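Local coordinates for hypothetical protein (Bacteroides fragilis, PDB 4JJA) that probably acts as an exported peptidoglycan beta-N-acetylmuramidase, although its function has not been established, at residues Phe28-Thr32 against Asp108-Val112; Phe116-Tyr120 against Pro217-Leu221; Met123-Met127 against Ala180-Asn184; Ile139-Asn144 against His172-Gly177. All blocks are in the same frame, centred on the assembly; numbering follows the deposited sequence. Where two conformers were deposited one is given.

All four contacts belong to the N-terminal NamZ domain, a Rossmann-like unit built on a six-stranded parallel sheet. Contact 1 comes first along the chain and is complete before contact 2 begins. Contact 3 then lies between the two segments of contact 2, and contact 4 between those of contact 3. Contact 1 joins the loops after strands 24-28 and 104-107, contact 2 the start of helix 119-132 to the loop before helix 224-233, and contact 4 the end of strand 136-140 to the start of helix 176-185; their centres lie 9-14 Å apart. Contact 3 packs helix 119-132 on helix 176-185, about 12 Å from contact 4. Together they tie loops at the C-terminal strand ends to two helices.

Contact 1 of 4, residues Phe28-Thr32 against Asp108-Val112; sequences FSNHT and DIQDV
S29 and D108 make a short polar link: the serine hydroxyl gives its proton to D108 O, with S29 OG 2.6 Å from that oxygen and nearly in line with the carbonyl. The same residue's backbone nitrogen, D108 N, donates to F28 O at 3.1 Å in an almost straight bond (174°). A third bond is borrowed from a side chain, since T32 OG1 accepts from Q110 N at 3.0 Å. Small hydroxyl residues suit these places because they can reach a backbone group without holding the loops apart. Between the bonds lies I109, whose CG1 passes N30 OD1 at 3.5 Å while its CG2 branch reaches F28 CE2 at 4.1 Å. The two segments leave the C-terminal ends of strands 24-28 and 104-107, neighbours in the parallel sheet. The strand order reverses between them, making this the topological switch point of a Rossmann-like fold, where a binding crevice commonly lies. N30 shapes the first loop. With chi1 at 68°, its amide folds back over the chain, and OD1 receives T32 N at 2.9 Å, an Asx turn, and T32 OG1 at 2.7 Å. That second bond fixes the rotation of the threonine and turns its oxygen to Q110. A water spans N30 ND2 and Q110 O. Farther out, H39 bonds S29 OG, R142 forms a salt bridge with D108, and P143 O receives Q110 NE2.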
loop_
_atom_site.group_PDB
_atom_site.type_symbol
_atom_site.label_atom_id
_atom_site.label_comp_id
_atom_site.label_asym_id
_atom_site.label_seq_id
_atom_site.Cartn_x
_atom_site.Cartn_y
_atom_site.Cartn_z
ATOM N N PHE A 28 -5.201 10.387 -11.150
ATOM C CA PHE A 28 -5.468 9.543 -9.997
ATOM C C PHE A 28 -4.387 9.833 -9.001
ATOM O O PHE A 28 -3.207 9.539 -9.238
ATOM C CB PHE A 28 -5.493 8.072 -10.362
ATOM C CG PHE A 28 -5.577 7.132 -9.172
ATOM C CD1 PHE A 28 -6.671 7.135 -8.362
ATOM C CD2 PHE A 28 -4.569 6.229 -8.896
ATOM C CE1 PHE A 28 -6.758 6.245 -7.270
ATOM C CE2 PHE A 28 -4.627 5.372 -7.832
ATOM C CZ PHE A 28 -5.704 5.379 -7.021
ATOM N N SER A 29 -4.770 10.422 -7.884
ATOM C CA SER A 29 -3.820 10.851 -6.881
ATOM C C SER A 29 -4.533 11.158 -5.571
ATOM O O SER A 29 -5.732 10.935 -5.440
ATOM C CB SER A 29 -3.074 12.097 -7.401
ATOM O OG SER A 29 -1.972 12.474 -6.602
ATOM N N ASN A 30 -3.729 11.638 -4.623
ATOM C CA ASN A 30 -4.228 12.117 -3.340
ATOM C C ASN A 30 -3.254 13.169 -2.839
ATOM O O ASN A 30 -2.439 13.685 -3.606
ATOM C CB ASN A 30 -4.493 10.958 -2.351
ATOM C CG ASN A 30 -3.238 10.267 -1.891
ATOM O OD1 ASN A 30 -2.130 10.689 -2.234
ATOM N ND2 ASN A 30 -3.415 9.202 -1.085
ATOM N N HIS A 31 -3.263 13.439 -1.538
ATOM C CA HIS A 31 -2.417 14.461 -0.992
ATOM C C HIS A 31 -0.925 14.183 -1.099
ATOM O O HIS A 31 -0.135 15.079 -0.861
ATOM C CB HIS A 31 -2.779 14.684 0.496
ATOM C CG HIS A 31 -2.442 13.512 1.343
ATOM N ND1 HIS A 31 -3.112 12.315 1.249
ATOM C CD2 HIS A 31 -1.411 13.315 2.196
ATOM C CE1 HIS A 31 -2.516 11.433 2.039
ATOM N NE2 HIS A 31 -1.490 12.021 2.626
ATOM N N THR A 32 -0.548 12.939 -1.405
ATOM C CA THR A 32 0.875 12.632 -1.555
ATOM C C THR A 32 1.423 12.988 -2.937
ATOM O O THR A 32 2.638 12.934 -3.124
ATOM C CB THR A 32 1.170 11.131 -1.303
ATOM O OG1 THR A 32 0.511 10.327 -2.318
ATOM C CG2 THR A 32 0.732 10.716 0.114
ATOM N N ASP A 108 -0.279 9.246 -10.067
ATOM C CA ASP A 108 0.823 9.830 -9.285
ATOM C C ASP A 108 0.452 9.776 -7.822
ATOM O O ASP A 108 -0.221 10.662 -7.326
ATOM C CB ASP A 108 1.186 11.271 -9.708
ATOM C CG ASP A 108 2.465 11.784 -9.007
ATOM O OD1 ASP A 108 3.435 10.976 -8.767
ATOM O OD2 ASP A 108 2.517 13.010 -8.661
ATOM N N ILE A 109 0.917 8.742 -7.133
ATOM C CA ILE A 109 0.441 8.518 -5.787
ATOM C C ILE A 109 1.473 7.718 -5.052
ATOM O O ILE A 109 2.106 6.845 -5.656
ATOM C CB ILE A 109 -0.960 7.829 -5.784
ATOM C CG1 ILE A 109 -1.664 7.956 -4.418
ATOM C CG2 ILE A 109 -0.914 6.368 -6.296
ATOM C CD1 ILE A 109 -3.132 7.566 -4.495
ATOM N N GLN A 110 1.618 7.993 -3.760
ATOM C CA GLN A 110 2.633 7.314 -2.927
ATOM C C GLN A 110 2.025 6.111 -2.209
ATOM O O GLN A 110 1.163 6.261 -1.333
ATOM C CB GLN A 110 3.255 8.284 -1.917
ATOM C CG GLN A 110 4.350 7.645 -1.084
ATOM C CD GLN A 110 5.525 7.185 -1.938
ATOM O OE1 GLN A 110 6.206 8.002 -2.546
ATOM N NE2 GLN A 110 5.756 5.882 -1.997
ATOM N N ASP A 111 2.559 4.917 -2.528
ATOM C CA ASP A 111 2.168 3.639 -1.993
ATOM C C ASP A 111 3.135 3.199 -0.872
ATOM O O ASP A 111 4.221 3.768 -0.722
ATOM C CB ASP A 111 2.242 2.601 -3.175
ATOM C CG ASP A 111 1.820 1.250 -2.784
ATOM O OD1 ASP A 111 0.772 1.133 -2.124
ATOM O OD2 ASP A 111 2.568 0.279 -3.101
ATOM N N VAL A 112 2.813 2.112 -0.152
ATOM C CA VAL A 112 3.709 1.562 0.877
ATOM C C VAL A 112 4.156 0.122 0.651
ATOM O O VAL A 112 4.901 -0.414 1.439
ATOM C CB VAL A 112 3.134 1.743 2.295
ATOM C CG1 VAL A 112 2.867 3.242 2.583
ATOM C CG2 VAL A 112 1.885 0.959 2.468
HETATM O O HOH W 1 -0.826 7.913 -0.049
#

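Contact 2 of 4, residues Phe116-Tyr120 against Pro217-Leu221; sequences FYTYY and PSPNL. With GOL (glycerol), chain D.
The Y117 ring has S218 OG at its edge, near the ring plane, and C3 of a bound glycerol over the centre of one face, 3.7 Å above it. L221 CD1 approaches the same ring obliquely, 3.9 Å from Y117 CE1. Neighbouring Y119 turns a face to Y117 CE2, while P217 O lies at its edge, 3.3 Å from Y119 OH. Tyrosine suits position 117 because a long flat ring can span the distance and still end in a polar group: CG stands anti to the backbone N (chi1 -167°), and Y117 OH hydrogen-bonds S218 OG at 2.7 Å. That serine oxygen is gripped a second time, by glycerol O1 at 2.8 Å. At its other end the glycerol places O3 2.8 Å from T118 N, which donates to it. The molecule probably comes from the crystallisation liquor, but it bridges T118 and S218, and such molecules often mark pockets, which would be consistent with a family thought to act on sugars. S218 opens a type I turn closed by the bond from L221 N to S218 O. Helix 119-132 starts at Y119 on one side of the contact; on the other, helix 224-233 packs Y230 on Y117 and L221, and I227 on P217.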
loop_
_atom_site.group_PDB
_atom_site.type_symbol
_atom_site.label_atom_id
_atom_site.label_comp_id
_atom_site.label_asym_id
_atom_site.label_seq_id
_atom_site.Cartn_x
_atom_site.Cartn_y
_atom_site.Cartn_z
ATOM N N PHE A 116 -2.280 -5.567 1.219
ATOM C CA PHE A 116 -3.463 -5.128 1.915
ATOM C C PHE A 116 -3.551 -3.622 2.069
ATOM O O PHE A 116 -4.476 -3.123 2.728
ATOM C CB PHE A 116 -3.684 -5.882 3.235
ATOM C CG PHE A 116 -2.461 -6.104 4.073
ATOM C CD1 PHE A 116 -1.778 -5.034 4.641
ATOM C CD2 PHE A 116 -2.008 -7.391 4.328
ATOM C CE1 PHE A 116 -0.651 -5.234 5.451
ATOM C CE2 PHE A 116 -0.890 -7.591 5.130
ATOM C CZ PHE A 116 -0.204 -6.518 5.671
ATOM N N TYR A 117 -2.665 -2.872 1.376
ATOM C CA TYR A 117 -2.767 -1.411 1.235
ATOM C C TYR A 117 -3.237 -1.201 -0.193
ATOM O O TYR A 117 -2.510 -1.531 -1.124
ATOM C CB TYR A 117 -1.433 -0.781 1.505
ATOM C CG TYR A 117 -1.508 0.729 1.692
ATOM C CD1 TYR A 117 -1.693 1.257 2.945
ATOM C CD2 TYR A 117 -1.295 1.612 0.645
ATOM C CE1 TYR A 117 -1.733 2.593 3.179
ATOM C CE2 TYR A 117 -1.336 2.981 0.835
ATOM C CZ TYR A 117 -1.558 3.469 2.121
ATOM O OH TYR A 117 -1.572 4.839 2.283
ATOM N N THR A 118 -4.424 -0.590 -0.324
ATOM C CA THR A 118 -5.350 -0.816 -1.458
ATOM C C THR A 118 -5.309 0.073 -2.661
ATOM O O THR A 118 -6.117 -0.091 -3.572
ATOM C CB THR A 118 -6.847 -0.795 -0.996
ATOM O OG1 THR A 118 -7.230 0.498 -0.518
ATOM C CG2 THR A 118 -7.067 -1.836 0.087
ATOM N N TYR A 119 -4.381 1.007 -2.710
ATOM C CA TYR A 119 -4.331 1.910 -3.880
ATOM C C TYR A 119 -4.128 1.143 -5.188
ATOM O O TYR A 119 -4.691 1.524 -6.196
ATOM C CB TYR A 119 -3.230 2.955 -3.780
ATOM C CG TYR A 119 -3.362 3.952 -2.671
ATOM C CD1 TYR A 119 -4.582 4.174 -2.029
ATOM C CD2 TYR A 119 -2.252 4.680 -2.271
ATOM C CE1 TYR A 119 -4.671 5.132 -0.990
ATOM C CE2 TYR A 119 -2.348 5.612 -1.266
ATOM C CZ TYR A 119 -3.557 5.806 -0.624
ATOM O OH TYR A 119 -3.669 6.753 0.398
ATOM N N TYR A 120 -3.370 0.041 -5.190
ATOM C CA TYR A 120 -3.179 -0.674 -6.426
ATOM C C TYR A 120 -4.494 -1.296 -6.928
ATOM O O TYR A 120 -4.642 -1.562 -8.128
ATOM C CB TYR A 120 -2.060 -1.749 -6.340
ATOM C CG TYR A 120 -2.449 -2.981 -5.550
ATOM C CD1 TYR A 120 -3.059 -4.062 -6.137
ATOM C CD2 TYR A 120 -2.258 -3.020 -4.195
ATOM C CE1 TYR A 120 -3.466 -5.175 -5.411
ATOM C CE2 TYR A 120 -2.669 -4.098 -3.431
ATOM C CZ TYR A 120 -3.282 -5.186 -4.031
ATOM O OH TYR A 120 -3.718 -6.276 -3.311
ATOM N N PRO A 217 1.443 8.693 4.125
ATOM C CA PRO A 217 0.533 8.197 3.107
ATOM C C PRO A 217 -0.877 7.921 3.596
ATOM O O PRO A 217 -1.814 7.972 2.824
ATOM C CB PRO A 217 1.233 6.920 2.624
ATOM C CG PRO A 217 2.066 6.485 3.832
ATOM C CD PRO A 217 2.524 7.733 4.446
ATOM N N SER A 218 -0.989 7.624 4.886
ATOM C CA SER A 218 -2.236 7.449 5.621
ATOM C C SER A 218 -2.000 8.040 6.999
ATOM O O SER A 218 -0.871 8.055 7.467
ATOM C CB SER A 218 -2.568 5.968 5.864
ATOM O OG SER A 218 -2.709 5.254 4.699
ATOM N N PRO A 219 -3.055 8.484 7.706
ATOM C CA PRO A 219 -2.792 9.199 8.977
ATOM C C PRO A 219 -2.023 8.350 10.015
ATOM O O PRO A 219 -1.206 8.861 10.776
ATOM C CB PRO A 219 -4.186 9.552 9.450
ATOM C CG PRO A 219 -4.942 9.799 8.142
ATOM C CD PRO A 219 -4.427 8.724 7.225
ATOM N N ASN A 220 -2.349 7.058 10.075
ATOM C CA ASN A 220 -1.757 6.149 11.067
ATOM C C ASN A 220 -0.489 5.449 10.580
ATOM O O ASN A 220 -0.019 4.536 11.224
ATOM C CB ASN A 220 -2.809 5.170 11.649
ATOM C CG ASN A 220 -3.767 5.899 12.541
ATOM O OD1 ASN A 220 -3.393 6.331 13.611
ATOM N ND2 ASN A 220 -4.977 6.128 12.063
ATOM N N LEU A 221 0.087 5.943 9.489
ATOM C CA LEU A 221 1.452 5.587 9.068
ATOM C C LEU A 221 2.291 6.850 9.102
ATOM O O LEU A 221 2.687 7.406 8.065
ATOM C CB LEU A 221 1.448 4.929 7.669
ATOM C CG LEU A 221 0.783 3.561 7.604
ATOM C CD1 LEU A 221 0.706 3.094 6.149
ATOM C CD2 LEU A 221 1.555 2.549 8.460
HETATM C C1 GOL D . -5.311 4.266 2.651
HETATM O O1 GOL D . -5.371 5.120 3.787
HETATM C C2 GOL D . -5.611 2.804 2.988
HETATM O O2 GOL D . -6.995 2.623 3.165
HETATM C C3 GOL D . -5.231 1.973 1.779
HETATM O O3 GOL D . -5.521 0.593 1.923
#

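Contact 3 of 4, residues Met123-Met127 against Ala180-Asn184; sequences MVRLM and ALMVN
M127, a selenomethionine, reaches from helix 119-132 across to A180, V183 and N184 of helix 176-185. Its CB points at that helix, and CG lies anti to the carbonyl carbon (chi1 -72°), continuing extended to the selenium. M127 SE rests 3.9 Å from A180 CB, and V183 CG1 also borders it. There the chain bends (chi3 69°), turning the terminal methyl in among three neighbours: M127 CE is 3.4 Å from A180 O, 3.6 Å from N184 OD1 and 3.8 Å from V183 CG1. M123, one helical turn earlier and likewise a selenomethionine, sends its own CE to A180 CB at 4.0 Å, so that M123 and M127 converge on one alanine methyl. V124 adds the remaining link, its CG2 meeting V183 CG2 at 4.1 Å. The segment axes approach to 11.1 Å and cross at -52°, a rather wide spacing that suits long, slender side chains opposite the small A180. Both helices are crossovers of successive beta-alpha-beta units, lying together on one side of the parallel sheet. I137 and V197, of strands 136-140 and 197-200, touch M127, and I139 touches A180. N184 is polar, but it stands at the border of the apolar patch and is engaged beyond it, with ND2 bonded to C195 O; likewise A180 O already accepts the helical bond from N184 N. With no hydrogen bond or charge pair between the segments, the helices are held by dispersion and burial of apolar surface, an attraction that depends on close shape fit and little on direction.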
loop_
_atom_site.group_PDB
_atom_site.type_symbol
_atom_site.label_atom_id
_atom_site.label_comp_id
_atom_site.label_asym_id
_atom_site.label_seq_id
_atom_site.Cartn_x
_atom_site.Cartn_y
_atom_site.Cartn_z
HETATM N N MSE A 123 -6.063 1.278 -8.819
HETATM C CA MSE A 123 -5.335 1.427 -10.052
HETATM C C MSE A 123 -5.747 0.343 -11.048
HETATM O O MSE A 123 -5.945 0.639 -12.203
HETATM C CB MSE A 123 -3.833 1.314 -9.783
HETATM C CG MSE A 123 -2.982 1.496 -11.048
HETATM SE SE MSE A 123 -1.114 1.412 -10.798
HETATM C CE MSE A 123 -0.993 -0.463 -10.511
ATOM N N VAL A 124 -5.893 -0.900 -10.587
ATOM C CA VAL A 124 -6.328 -1.992 -11.456
ATOM C C VAL A 124 -7.731 -1.724 -12.022
ATOM O O VAL A 124 -7.973 -1.991 -13.213
ATOM C CB VAL A 124 -6.268 -3.365 -10.761
ATOM C CG1 VAL A 124 -6.965 -4.440 -11.581
ATOM C CG2 VAL A 124 -4.833 -3.719 -10.514
ATOM N N ARG A 125 -8.627 -1.184 -11.195
ATOM C CA ARG A 125 -9.978 -0.774 -11.629
ATOM C C ARG A 125 -9.886 0.248 -12.772
ATOM O O ARG A 125 -10.588 0.179 -13.783
ATOM C CB ARG A 125 -10.732 -0.168 -10.423
ATOM C CG ARG A 125 -12.237 0.042 -10.587
ATOM C CD ARG A 125 -12.999 -1.158 -9.984
ATOM N NE ARG A 125 -13.148 -1.029 -8.538
ATOM C CZ ARG A 125 -12.978 -2.019 -7.659
ATOM N NH1 ARG A 125 -12.639 -3.235 -8.074
ATOM N NH2 ARG A 125 -13.139 -1.787 -6.364
ATOM N N LEU A 126 -9.020 1.242 -12.592
ATOM C CA LEU A 126 -8.848 2.270 -13.586
ATOM C C LEU A 126 -8.179 1.735 -14.854
ATOM O O LEU A 126 -8.543 2.155 -15.965
ATOM C CB LEU A 126 -8.036 3.392 -12.980
ATOM C CG LEU A 126 -8.786 4.226 -11.941
ATOM C CD1 LEU A 126 -7.794 5.098 -11.176
ATOM C CD2 LEU A 126 -9.868 5.083 -12.647
HETATM N N MSE A 127 -7.248 0.798 -14.711
HETATM C CA MSE A 127 -6.654 0.155 -15.876
HETATM C C MSE A 127 -7.702 -0.600 -16.674
HETATM O O MSE A 127 -7.675 -0.586 -17.906
HETATM C CB MSE A 127 -5.541 -0.813 -15.461
HETATM C CG MSE A 127 -4.285 -0.101 -14.978
HETATM SE SE MSE A 127 -2.966 -1.364 -14.310
HETATM C CE MSE A 127 -2.520 -2.158 -15.989
ATOM N N ALA A 180 1.865 -2.313 -12.508
ATOM C CA ALA A 180 0.968 -2.098 -13.639
ATOM C C ALA A 180 1.422 -2.919 -14.823
ATOM O O ALA A 180 0.582 -3.536 -15.532
ATOM C CB ALA A 180 0.886 -0.643 -14.005
ATOM N N LEU A 181 2.720 -2.906 -15.105
ATOM C CA LEU A 181 3.245 -3.693 -16.205
ATOM C C LEU A 181 2.963 -5.182 -16.025
ATOM O O LEU A 181 2.639 -5.899 -16.994
ATOM C CB LEU A 181 4.742 -3.411 -16.408
ATOM C CG LEU A 181 5.124 -1.964 -16.784
ATOM C CD1 LEU A 181 6.640 -1.767 -16.849
ATOM C CD2 LEU A 181 4.451 -1.518 -18.103
HETATM N N MSE A 182 3.111 -5.665 -14.798
HETATM C CA MSE A 182 2.815 -7.061 -14.488
HETATM C C MSE A 182 1.354 -7.387 -14.638
HETATM O O MSE A 182 1.007 -8.449 -15.166
HETATM C CB MSE A 182 3.334 -7.432 -13.104
HETATM C CG MSE A 182 3.152 -8.887 -12.768
HETATM SE SE MSE A 182 4.156 -9.298 -11.131
HETATM C CE MSE A 182 4.326 -11.224 -11.442
ATOM N N VAL A 183 0.460 -6.514 -14.191
ATOM C CA VAL A 183 -0.967 -6.721 -14.377
ATOM C C VAL A 183 -1.307 -6.899 -15.855
ATOM O O VAL A 183 -2.078 -7.795 -16.192
ATOM C CB VAL A 183 -1.728 -5.510 -13.774
ATOM C CG1 VAL A 183 -3.162 -5.439 -14.260
ATOM C CG2 VAL A 183 -1.616 -5.541 -12.242
ATOM N N ASN A 184 -0.692 -6.113 -16.724
ATOM C CA ASN A 184 -0.894 -6.288 -18.152
ATOM C C ASN A 184 -0.344 -7.627 -18.577
ATOM O O ASN A 184 -1.078 -8.395 -19.214
ATOM C CB ASN A 184 -0.258 -5.151 -18.948
ATOM C CG ASN A 184 -1.173 -3.956 -19.137
ATOM O OD1 ASN A 184 -2.404 -4.022 -19.028
ATOM N ND2 ASN A 184 -0.545 -2.829 -19.451
#

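Contact 4 of 4, residues Ile139-Asn144 against His172-Gly177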
loop_
_atom_site.group_PDB
_atom_site.type_symbol
_atom_site.label_atom_id
_atom_site.label_comp_id
_atom_site.label_asym_id
_atom_site.label_seq_id
_atom_site.Cartn_x
_atom_site.Cartn_y
_atom_site.Cartn_z
ATOM N N ILE A 139 1.958 6.598 -15.797
ATOM C CA ILE A 139 2.303 6.449 -14.388
ATOM C C ILE A 139 3.595 7.223 -14.124
ATOM O O ILE A 139 4.642 6.973 -14.747
ATOM C CB ILE A 139 2.485 4.974 -13.989
ATOM C CG1 ILE A 139 1.183 4.191 -14.312
ATOM C CG2 ILE A 139 2.932 4.887 -12.487
ATOM C CD1 ILE A 139 1.276 2.710 -14.060
ATOM N N LEU A 140 3.510 8.201 -13.224
ATOM C CA LEU A 140 4.679 8.978 -12.770
ATOM C C LEU A 140 5.182 8.230 -11.556
ATOM O O LEU A 140 4.567 8.311 -10.474
ATOM C CB LEU A 140 4.257 10.421 -12.494
ATOM C CG LEU A 140 3.653 11.147 -13.685
ATOM C CD1 LEU A 140 3.237 12.550 -13.227
ATOM C CD2 LEU A 140 4.573 11.159 -14.917
ATOM N N ASP A 141 6.206 7.406 -11.724
ATOM C CA ASP A 141 6.475 6.421 -10.680
ATOM C C ASP A 141 7.038 7.075 -9.434
ATOM O O ASP A 141 7.736 8.120 -9.508
ATOM C CB ASP A 141 7.409 5.326 -11.193
ATOM C CG ASP A 141 7.076 3.930 -10.717
ATOM O OD1 ASP A 141 5.959 3.674 -10.237
ATOM O OD2 ASP A 141 7.987 3.063 -10.939
ATOM N N ARG A 142 6.750 6.475 -8.290
ATOM C CA ARG A 142 7.336 6.831 -7.011
ATOM C C ARG A 142 7.903 5.566 -6.395
ATOM O O ARG A 142 7.454 4.468 -6.683
ATOM C CB ARG A 142 6.338 7.488 -6.067
ATOM C CG ARG A 142 5.876 8.858 -6.555
ATOM C CD ARG A 142 4.930 9.540 -5.581
ATOM N NE ARG A 142 4.474 10.806 -6.182
ATOM C CZ ARG A 142 4.806 12.016 -5.789
ATOM N NH1 ARG A 142 5.553 12.206 -4.704
ATOM N NH2 ARG A 142 4.354 13.059 -6.471
ATOM N N PRO A 143 8.892 5.724 -5.521
ATOM C CA PRO A 143 9.462 4.555 -4.872
ATOM C C PRO A 143 8.493 3.750 -4.041
ATOM O O PRO A 143 7.511 4.294 -3.552
ATOM C CB PRO A 143 10.566 5.147 -3.959
ATOM C CG PRO A 143 10.969 6.379 -4.650
ATOM C CD PRO A 143 9.659 6.932 -5.179
ATOM N N ASN A 144 8.800 2.464 -3.900
ATOM C CA ASN A 144 8.155 1.627 -2.906
ATOM C C ASN A 144 9.060 1.643 -1.683
ATOM O O ASN A 144 10.187 1.159 -1.773
ATOM C CB ASN A 144 7.992 0.214 -3.472
ATOM C CG ASN A 144 7.341 -0.746 -2.506
ATOM O OD1 ASN A 144 7.196 -0.445 -1.312
ATOM N ND2 ASN A 144 7.010 -1.944 -3.018
ATOM N N HIS A 172 5.225 -7.224 -1.913
ATOM C CA HIS A 172 5.436 -7.582 -3.313
ATOM C C HIS A 172 6.734 -7.002 -3.894
ATOM O O HIS A 172 7.215 -7.482 -4.929
ATOM C CB HIS A 172 4.209 -7.217 -4.159
ATOM C CG HIS A 172 3.785 -5.796 -4.005
ATOM N ND1 HIS A 172 4.517 -4.746 -4.526
ATOM C CD2 HIS A 172 2.679 -5.262 -3.429
ATOM C CE1 HIS A 172 3.857 -3.623 -4.277
ATOM N NE2 HIS A 172 2.762 -3.913 -3.566
ATOM N N GLY A 173 7.272 -5.965 -3.243
ATOM C CA GLY A 173 8.501 -5.384 -3.623
ATOM C C GLY A 173 8.535 -4.508 -4.853
ATOM O O GLY A 173 9.605 -4.183 -5.325
HETATM N N MSE A 174 7.373 -4.124 -5.388
HETATM C CA MSE A 174 7.304 -3.474 -6.681
HETATM C C MSE A 174 6.762 -2.060 -6.559
HETATM O O MSE A 174 5.986 -1.745 -5.682
HETATM C CB MSE A 174 6.375 -4.241 -7.631
HETATM C CG MSE A 174 6.844 -5.683 -7.800
HETATM SE SE MSE A 174 5.700 -6.825 -8.884
HETATM C CE MSE A 174 6.267 -6.200 -10.513
ATOM N N THR A 175 7.221 -1.193 -7.447
ATOM C CA THR A 175 6.566 0.094 -7.587
ATOM C C THR A 175 5.202 -0.043 -8.279
ATOM O O THR A 175 4.945 -1.071 -8.905
ATOM C CB THR A 175 7.415 1.108 -8.356
ATOM O OG1 THR A 175 7.463 0.744 -9.742
ATOM C CG2 THR A 175 8.768 1.297 -7.729
ATOM N N LEU A 176 4.358 0.979 -8.197
ATOM C CA LEU A 176 3.071 0.892 -8.882
ATOM C C LEU A 176 3.276 0.792 -10.380
ATOM O O LEU A 176 2.500 0.100 -11.054
ATOM C CB LEU A 176 2.161 2.028 -8.528
ATOM C CG LEU A 176 1.630 2.138 -7.109
ATOM C CD1 LEU A 176 0.806 3.447 -6.942
ATOM C CD2 LEU A 176 0.804 0.929 -6.766
ATOM N N GLY A 177 4.316 1.407 -10.949
ATOM C CA GLY A 177 4.598 1.264 -12.357
ATOM C C GLY A 177 4.959 -0.151 -12.735
ATOM O O GLY A 177 4.495 -0.685 -13.727
HETATM O O HOH W 2 5.219 2.876 -6.142
HETATM O O HOH W 3 6.699 -4.145 -1.185
#
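D141 OD2 is gripped by two hydroxyls, that of T175, whose OG1 donates to it at 2.7 Å on its syn lone pair, and that of Y368. The other carboxylate oxygen, D141 OD1, takes the backbone N of G177 at 2.9 Å, from 33° outside the carboxylate plane. Glycine suits 177 because, having no side chain, it lets the carboxylate come so close; I139 CG2 packs on its CA at 4.0 Å. T175 is the N-cap of helix 176-185. Its OG1 also caps a backbone N beyond G177, while E178 returns a bond to T175 N, a reciprocal arrangement that fits a capping box. A negative carboxylate beside this helix start would probably be stabilised by the helix dipole. The contact thus joins the C-terminal end of strand 136-140 to the N-terminus of the next helix in the chain, the usual place for functional loops in a Rossmann-like domain. A water links R142 O to L176 N. Farther along, N144 extends its amide with CG anti to the backbone N (chi1 179°), and ND2 donates to M174 O at 2.9 Å in a bent bond (132°) from above the carbonyl plane. Another water joins N144 ND2 to G173 N, and N146 N holds N144 OD1. H172 ND1 accepts from M174 N at 3.0 Å, a bond that spans G173, whose positive phi suits glycine.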